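Local coordinates for protein PaxB (Photorhabdus luminescens, PDB 6EK4) that probably serves as the B component of a two-component alpha-helical pore-forming toxin of the YaxAB type, at residues Ile40-Ile43 with Gln44-Leu48; Ser51-Ser54 with Arg55-Asp58; Leu126-Glu129 with Ala130-Ala134; Val288-Ile291 with Asp292-Arg295. All coordinates share one frame; numbering follows the deposited sequence.

Interaction 1 (Ile40-Ile43 with Gln44-Leu48); sequences IEII and QEKTL
The E41 carboxylate and the Q44 amide cross at a slant, their planes 69° apart. OE1 of E41 lies 2.8 Å from NE2 of Q44, but the angle is poor for a hydrogen bond. The two groups lie close across the first turn of helix 42-73. E41 is the N-cap residue of this helix. Its side chain bends at chi2, which turns the carboxylate back to Q44. Q44 runs out extended to the same side, and its NE2 ends beside OE1 of E41.

Behind this pair the regular helical bonds begin. E45 N binds E41 O at 2.9 Å, and K46 N binds I42 O at the same length. T47 N does the same with I43 O.

The K46 side chain starts beside the I42 carbonyl oxygen, with CG of K46 3.3 Å from I42 O. It then runs out extended, and its CE comes 4.0 Å from CG1 of I42. This is an aliphatic contact on the surface. The K46 ammonium goes on to the V144 carbonyl oxygen. E45 turns its carboxylate to R49, one helical turn further on.

I43 and T47 line the buried side of the helix. Their CG2 methyls are 4.2 Å apart, and both residues also pack on helix 247-321. T47 OG1 sits between its own backbone N and carbonyl carbon (chi1 48°), which turns the hydroxyl back along the helix. OG1 of T47 is 2.9 Å from I43 O and 2.8 Å from Q44 O, so its single proton has two backbone acceptors to choose from.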
# COMPACT_ATOMS: atom_id res chain seq x y z
N ILE A 40 13.32 7.17 1.80
CA ILE A 40 13.84 7.23 3.17
C ILE A 40 15.03 6.27 3.34
O ILE A 40 15.92 6.52 4.15
CB ILE A 40 12.74 6.93 4.21
CG1 ILE A 40 11.56 7.91 4.03
CG2 ILE A 40 13.29 7.04 5.63
CD1 ILE A 40 10.28 7.47 4.71
N GLU A 41 15.02 5.17 2.57
CA GLU A 41 16.15 4.23 2.45
C GLU A 41 16.17 3.16 3.54
O GLU A 41 16.19 1.97 3.23
CB GLU A 41 17.51 4.96 2.38
CG GLU A 41 18.63 4.15 1.75
CD GLU A 41 18.47 3.98 0.24
OE1 GLU A 41 17.70 3.09 -0.18
OE2 GLU A 41 19.13 4.73 -0.52
N ILE A 42 16.20 3.57 4.80
CA ILE A 42 16.09 2.62 5.91
C ILE A 42 14.70 1.96 5.90
O ILE A 42 14.58 0.78 6.21
CB ILE A 42 16.38 3.27 7.29
CG1 ILE A 42 16.53 2.21 8.38
CG2 ILE A 42 15.28 4.26 7.68
CD1 ILE A 42 17.68 1.25 8.16
N ILE A 43 13.68 2.73 5.53
CA ILE A 43 12.33 2.20 5.34
C ILE A 43 12.32 1.25 4.14
O ILE A 43 11.69 0.20 4.18
CB ILE A 43 11.30 3.33 5.12
CG1 ILE A 43 11.17 4.20 6.38
CG2 ILE A 43 9.94 2.77 4.72
CD1 ILE A 43 10.48 3.53 7.55
N GLN A 44 13.02 1.64 3.08
CA GLN A 44 13.14 0.81 1.88
C GLN A 44 13.77 -0.55 2.20
O GLN A 44 13.36 -1.57 1.65
CB GLN A 44 13.97 1.53 0.81
CG GLN A 44 13.68 1.08 -0.61
CD GLN A 44 14.44 1.89 -1.64
OE1 GLN A 44 13.86 2.70 -2.36
NE2 GLN A 44 15.75 1.68 -1.70
N GLU A 45 14.77 -0.55 3.08
CA GLU A 45 15.43 -1.78 3.50
C GLU A 45 14.54 -2.61 4.43
O GLU A 45 14.44 -3.82 4.28
CB GLU A 45 16.76 -1.48 4.20
CG GLU A 45 17.63 -2.70 4.42
CD GLU A 45 18.85 -2.42 5.27
OE1 GLU A 45 19.38 -1.28 5.21
OE2 GLU A 45 19.30 -3.33 5.99
N LYS A 46 13.89 -1.94 5.38
CA LYS A 46 13.00 -2.61 6.33
C LYS A 46 11.80 -3.26 5.64
O LYS A 46 11.37 -4.35 6.04
CB LYS A 46 12.52 -1.64 7.41
CG LYS A 46 13.56 -1.33 8.48
CD LYS A 46 12.92 -0.60 9.66
CE LYS A 46 13.96 0.01 10.58
NZ LYS A 46 13.33 0.68 11.75
N THR A 47 11.26 -2.61 4.62
CA THR A 47 10.15 -3.17 3.85
C THR A 47 10.57 -4.43 3.09
O THR A 47 9.78 -5.36 2.95
CB THR A 47 9.56 -2.15 2.86
OG1 THR A 47 10.62 -1.54 2.11
CG2 THR A 47 8.77 -1.07 3.59
N LEU A 48 11.81 -4.45 2.62
CA LEU A 48 12.36 -5.64 1.96
C LEU A 48 12.57 -6.78 2.96
O LEU A 48 12.45 -7.95 2.59
CB LEU A 48 13.68 -5.31 1.25
CG LEU A 48 13.57 -4.39 0.02
CD1 LEU A 48 14.95 -3.93 -0.43
CD2 LEU A 48 12.83 -5.08 -1.12

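Interaction 2 (Ser51-Ser54 with Arg55-Asp58); sequences SLYS and RDLD. With NA (sodium ion), chain E.
CD1 of L52 lies 3.8 Å from NH1 of R55, coming to the guanidinium obliquely. R55 bends at chi3 (59°), which carries the group over to L52. The second side-chain contact is looser: CD1 of Y53 is 4.0 Å from OD2 of D56, and the ring and carboxylate planes are 58° apart.

The backbone bonds are regular. R55 N, D56 N, L57 N and D58 N bind the carbonyl oxygens of S51, L52, Y53 and S54 in turn. The shortest is L57 N to Y53 O at 2.9 Å.

The metal contact is made by D56. Its OD1 binds a sodium ion at 2.7 Å. OD2 of D56 lies 3.5 Å from L52 O, two acceptors side by side.

Several polar ends are satisfied nearby. S51 OG bonds to L48 O and S54 OG to I50 O. D58 bonds to S23 on helix 19-35 and makes a salt bridge to R62.

S54 and L57 face helix 247-321, while Y53 and L57 touch helix 101-141. The arrangement is two turns of a long helix within the helical bundle, with the partly exposed D56 binding a sodium ion.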
# COMPACT_ATOMS: atom_id res chain seq x y z
N SER A 51 8.98 -8.27 3.44
CA SER A 51 8.58 -9.09 2.29
C SER A 51 9.34 -10.42 2.26
O SER A 51 8.77 -11.45 1.90
CB SER A 51 8.81 -8.34 0.97
OG SER A 51 10.18 -8.29 0.64
N LEU A 52 10.61 -10.39 2.65
CA LEU A 52 11.46 -11.59 2.65
C LEU A 52 11.00 -12.58 3.73
O LEU A 52 10.87 -13.78 3.46
CB LEU A 52 12.93 -11.20 2.88
CG LEU A 52 13.97 -12.20 2.38
CD1 LEU A 52 14.13 -12.12 0.87
CD2 LEU A 52 15.31 -11.96 3.06
N TYR A 53 10.77 -12.08 4.94
CA TYR A 53 10.25 -12.91 6.03
C TYR A 53 8.79 -13.30 5.81
O TYR A 53 8.37 -14.37 6.25
CB TYR A 53 10.40 -12.19 7.38
CG TYR A 53 11.82 -12.08 7.91
CD1 TYR A 53 12.66 -13.19 7.96
CD2 TYR A 53 12.31 -10.87 8.39
CE1 TYR A 53 13.95 -13.09 8.46
CE2 TYR A 53 13.60 -10.76 8.89
CZ TYR A 53 14.41 -11.88 8.92
OH TYR A 53 15.69 -11.77 9.42
N SER A 54 8.02 -12.44 5.14
CA SER A 54 6.64 -12.77 4.77
C SER A 54 6.58 -13.99 3.86
O SER A 54 5.73 -14.86 4.02
CB SER A 54 5.95 -11.58 4.08
OG SER A 54 5.64 -10.56 5.01
N ARG A 55 7.49 -14.03 2.89
CA ARG A 55 7.58 -15.15 1.96
C ARG A 55 8.05 -16.42 2.67
O ARG A 55 7.59 -17.51 2.35
CB ARG A 55 8.53 -14.80 0.81
CG ARG A 55 8.43 -15.74 -0.38
CD ARG A 55 9.04 -15.11 -1.63
NE ARG A 55 10.45 -14.78 -1.45
CZ ARG A 55 11.21 -14.19 -2.37
NH1 ARG A 55 12.49 -13.93 -2.10
NH2 ARG A 55 10.70 -13.85 -3.55
N ASP A 56 8.96 -16.27 3.64
CA ASP A 56 9.39 -17.39 4.47
C ASP A 56 8.25 -17.95 5.31
O ASP A 56 8.14 -19.17 5.49
CB ASP A 56 10.54 -16.98 5.40
CG ASP A 56 11.88 -16.85 4.68
OD1 ASP A 56 12.07 -17.50 3.63
OD2 ASP A 56 12.75 -16.11 5.18
N LEU A 57 7.40 -17.07 5.83
CA LEU A 57 6.23 -17.48 6.60
C LEU A 57 5.25 -18.23 5.71
O LEU A 57 4.70 -19.26 6.11
CB LEU A 57 5.54 -16.25 7.23
CG LEU A 57 4.43 -16.51 8.25
CD1 LEU A 57 4.37 -15.38 9.27
CD2 LEU A 57 3.07 -16.71 7.60
N ASP A 58 5.04 -17.72 4.50
CA ASP A 58 4.17 -18.36 3.52
C ASP A 58 4.68 -19.76 3.15
O ASP A 58 3.89 -20.69 3.02
CB ASP A 58 4.06 -17.50 2.26
CG ASP A 58 2.94 -17.94 1.33
OD1 ASP A 58 1.81 -18.13 1.81
OD2 ASP A 58 3.20 -18.09 0.12
NA NA E . 13.71 -19.14 2.33

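Interaction 3 (Leu126-Glu129 with Ala130-Ala134); sequences LRKE and ANLMA
The N131 side chain lies beside the R127 carbonyl oxygen in a regular turn of helix 101-141, part of the elongated helical bundle. N131 N donates to R127 O at 2.9 Å, with an N-H...O angle of 168°. The next bonds follow the same i to i+4 pattern, from A130 N to L126 O, L132 N to K128 O and M133 N to E129 O.

The tightly packed side holds L126, E129, A130 and M133, all buried. E129 packs on S64 and Q67 of helix 42-73, and L126 and M133 lie on L68 and L57 of the same helix. A130 touches N310 of helix 247-321. The small CB of A130 rests 3.5 Å from L126 O. Within the turn, CB of M133 lies 3.4 Å from E129 O.

The other side is looser. K128 and N131 are exposed, and the long K128 chain only brushes L132: CE of K128 is 4.4 Å from CD2 of L132. OE1 of E129 also reaches this methyl, at 4.2 Å. With chi1 at -65°, the N131 amide is set beside its own backbone N and close to R127 O. There OD1 of N131 lies 3.2 Å from R127 O, a meeting of two acceptors and not a bond.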
# COMPACT_ATOMS: atom_id res chain seq x y z
N LEU A 126 3.52 -31.59 15.56
CA LEU A 126 2.61 -30.44 15.64
C LEU A 126 3.24 -29.27 16.38
O LEU A 126 3.10 -28.11 15.97
CB LEU A 126 1.29 -30.84 16.31
CG LEU A 126 0.35 -31.71 15.47
CD1 LEU A 126 -0.65 -32.45 16.35
CD2 LEU A 126 -0.38 -30.87 14.43
N ARG A 127 3.94 -29.56 17.48
CA ARG A 127 4.65 -28.54 18.25
C ARG A 127 5.80 -27.93 17.44
O ARG A 127 6.06 -26.72 17.54
CB ARG A 127 5.19 -29.14 19.55
CG ARG A 127 4.11 -29.44 20.58
CD ARG A 127 3.73 -28.20 21.37
NE ARG A 127 2.41 -28.32 22.00
CZ ARG A 127 2.14 -29.04 23.08
NH1 ARG A 127 3.08 -29.75 23.70
NH2 ARG A 127 0.89 -29.07 23.55
N LYS A 128 6.47 -28.75 16.64
CA LYS A 128 7.55 -28.30 15.77
C LYS A 128 7.05 -27.28 14.73
O LYS A 128 7.74 -26.31 14.43
CB LYS A 128 8.21 -29.51 15.08
CG LYS A 128 9.29 -29.17 14.06
CD LYS A 128 8.77 -29.22 12.63
CE LYS A 128 9.76 -28.62 11.65
NZ LYS A 128 11.06 -29.35 11.64
N GLU A 129 5.85 -27.51 14.20
CA GLU A 129 5.23 -26.60 13.24
C GLU A 129 4.70 -25.33 13.91
O GLU A 129 4.72 -24.26 13.32
CB GLU A 129 4.10 -27.29 12.48
CG GLU A 129 4.55 -28.44 11.59
CD GLU A 129 5.49 -28.00 10.48
OE1 GLU A 129 5.29 -26.91 9.92
OE2 GLU A 129 6.43 -28.76 10.17
N ALA A 130 4.22 -25.47 15.15
CA ALA A 130 3.74 -24.32 15.91
C ALA A 130 4.89 -23.38 16.28
O ALA A 130 4.78 -22.17 16.11
CB ALA A 130 3.02 -24.79 17.17
N ASN A 131 5.98 -23.96 16.78
CA ASN A 131 7.17 -23.18 17.14
C ASN A 131 7.82 -22.53 15.92
O ASN A 131 8.36 -21.43 16.01
CB ASN A 131 8.19 -24.07 17.86
CG ASN A 131 7.70 -24.56 19.21
OD1 ASN A 131 6.55 -24.32 19.59
ND2 ASN A 131 8.56 -25.26 19.93
N LEU A 132 7.78 -23.23 14.78
CA LEU A 132 8.29 -22.69 13.52
C LEU A 132 7.46 -21.50 13.05
O LEU A 132 8.01 -20.45 12.72
CB LEU A 132 8.31 -23.79 12.45
CG LEU A 132 8.73 -23.39 11.02
CD1 LEU A 132 10.04 -22.61 11.02
CD2 LEU A 132 8.85 -24.63 10.15
N MET A 133 6.14 -21.67 13.02
CA MET A 133 5.23 -20.59 12.61
C MET A 133 5.32 -19.40 13.57
O MET A 133 5.15 -18.26 13.14
CB MET A 133 3.79 -21.11 12.52
CG MET A 133 2.77 -20.10 12.01
SD MET A 133 3.17 -19.36 10.42
CE MET A 133 3.01 -20.77 9.33
N ALA A 134 5.57 -19.67 14.84
CA ALA A 134 5.76 -18.62 15.84
C ALA A 134 7.04 -17.82 15.57
O ALA A 134 7.07 -16.61 15.76
CB ALA A 134 5.79 -19.20 17.24

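Interaction 4 (Val288-Ile291 with Asp292-Arg295); sequences VHQI and DKER
E294 has CG beside its own backbone N (chi1 -64°), which brings the start of the side chain beside Q290 O. CG of E294 is 3.2 Å from Q290 O. K293 takes a similar first torsion (-70°), and its CG comes 3.5 Å from H289 O before the chain runs out extended.

Both residues also bond to the carbonyls they touch. E294 N meets Q290 O at 2.8 Å, nearly in line with the C=O bond. K293 N binds H289 O at 3.2 Å, a longer bond. D292 N and R295 N continue the pattern to V288 O and I291 O.

D292 and R295 form a salt bridge one turn apart. R295 bends at chi3 and brings NH2 to OD1 of D292 at 2.8 Å. The carboxylate oxygen lies at the edge of the guanidinium, in its plane. NH1 of R295 bonds to the carbonyls of V140 and V143, so at least two of its nitrogens are held and its rotation is restricted.

These residues lie on helix 247-321, near the centre of the chain. V288, I291 and R295 face helix 42-73, touching I43, T47 and I50. Q290, I291 and E294 face helix 19-35, with L32, A25 and I29 as partners. H289 packs on L149 and E150 of helix 149-193, so three other helices pack round these two turns.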
# COMPACT_ATOMS: atom_id res chain seq x y z
N VAL A 288 3.90 2.08 2.31
CA VAL A 288 4.44 1.57 3.57
C VAL A 288 3.31 1.35 4.58
O VAL A 288 3.30 0.35 5.31
CB VAL A 288 5.51 2.50 4.18
CG1 VAL A 288 5.94 2.01 5.55
CG2 VAL A 288 6.72 2.60 3.26
N HIS A 289 2.36 2.28 4.63
CA HIS A 289 1.14 2.12 5.44
C HIS A 289 0.34 0.89 4.99
O HIS A 289 -0.23 0.18 5.83
CB HIS A 289 0.26 3.37 5.36
CG HIS A 289 0.57 4.39 6.41
ND1 HIS A 289 -0.18 4.52 7.56
CD2 HIS A 289 1.53 5.34 6.47
CE1 HIS A 289 0.32 5.50 8.29
NE2 HIS A 289 1.36 6.02 7.65
N GLN A 290 0.29 0.67 3.68
CA GLN A 290 -0.39 -0.50 3.12
C GLN A 290 0.35 -1.79 3.47
O GLN A 290 -0.28 -2.81 3.74
CB GLN A 290 -0.52 -0.36 1.60
CG GLN A 290 -1.36 -1.44 0.92
CD GLN A 290 -2.77 -1.53 1.46
OE1 GLN A 290 -3.31 -2.63 1.65
NE2 GLN A 290 -3.39 -0.38 1.71
N ILE A 291 1.68 -1.75 3.46
CA ILE A 291 2.50 -2.91 3.85
C ILE A 291 2.21 -3.34 5.29
O ILE A 291 2.17 -4.54 5.58
CB ILE A 291 4.01 -2.64 3.65
CG1 ILE A 291 4.37 -2.74 2.16
CG2 ILE A 291 4.87 -3.62 4.44
CD1 ILE A 291 5.73 -2.19 1.80
N ASP A 292 2.00 -2.38 6.18
CA ASP A 292 1.64 -2.68 7.56
C ASP A 292 0.25 -3.31 7.66
O ASP A 292 0.03 -4.21 8.48
CB ASP A 292 1.69 -1.43 8.44
CG ASP A 292 1.61 -1.75 9.92
OD1 ASP A 292 2.57 -2.35 10.45
OD2 ASP A 292 0.60 -1.40 10.56
N LYS A 293 -0.68 -2.84 6.82
CA LYS A 293 -2.04 -3.38 6.80
C LYS A 293 -2.10 -4.77 6.16
O LYS A 293 -2.90 -5.61 6.57
CB LYS A 293 -2.99 -2.42 6.09
CG LYS A 293 -3.25 -1.14 6.87
CD LYS A 293 -4.12 -0.16 6.09
CE LYS A 293 -4.28 1.15 6.84
NZ LYS A 293 -5.03 2.17 6.05
N GLU A 294 -1.26 -5.00 5.15
CA GLU A 294 -1.13 -6.33 4.55
C GLU A 294 -0.44 -7.30 5.52
O GLU A 294 -0.78 -8.48 5.57
CB GLU A 294 -0.35 -6.27 3.24
CG GLU A 294 -1.03 -5.47 2.13
CD GLU A 294 -2.24 -6.16 1.53
OE1 GLU A 294 -2.54 -7.31 1.89
OE2 GLU A 294 -2.90 -5.53 0.68
N ARG A 295 0.52 -6.79 6.29
CA ARG A 295 1.21 -7.59 7.30
C ARG A 295 0.25 -8.00 8.43
O ARG A 295 0.31 -9.12 8.92
CB ARG A 295 2.40 -6.84 7.89
CG ARG A 295 3.12 -7.60 9.00
CD ARG A 295 4.42 -6.94 9.40
NE ARG A 295 4.22 -5.62 10.00
CZ ARG A 295 5.17 -4.91 10.60
NH1 ARG A 295 6.42 -5.38 10.69
NH2 ARG A 295 4.88 -3.72 11.11

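Interactions 1 and 2 follow one another on helix 42-73, with centres 16 Å apart. Interaction 4 lies on helix 247-321 beside interaction 1. There CG2 of I43 is 3.5 Å from CG2 of V288, and CG2 of T47 is 3.7 Å from CD1 of I291. Interaction 3 lies beside interaction 2, where CG of L57 is 3.8 Å from SD of M133. Interactions 1 and 3 do not touch, and their centres are 29 Å apart. D56 of interaction 2 binds one sodium ion. The side chain of Y53 is about 5 Å from another, and that of R295 in interaction 4 is about 13 Å from a sodium ion other than the one bound by D56.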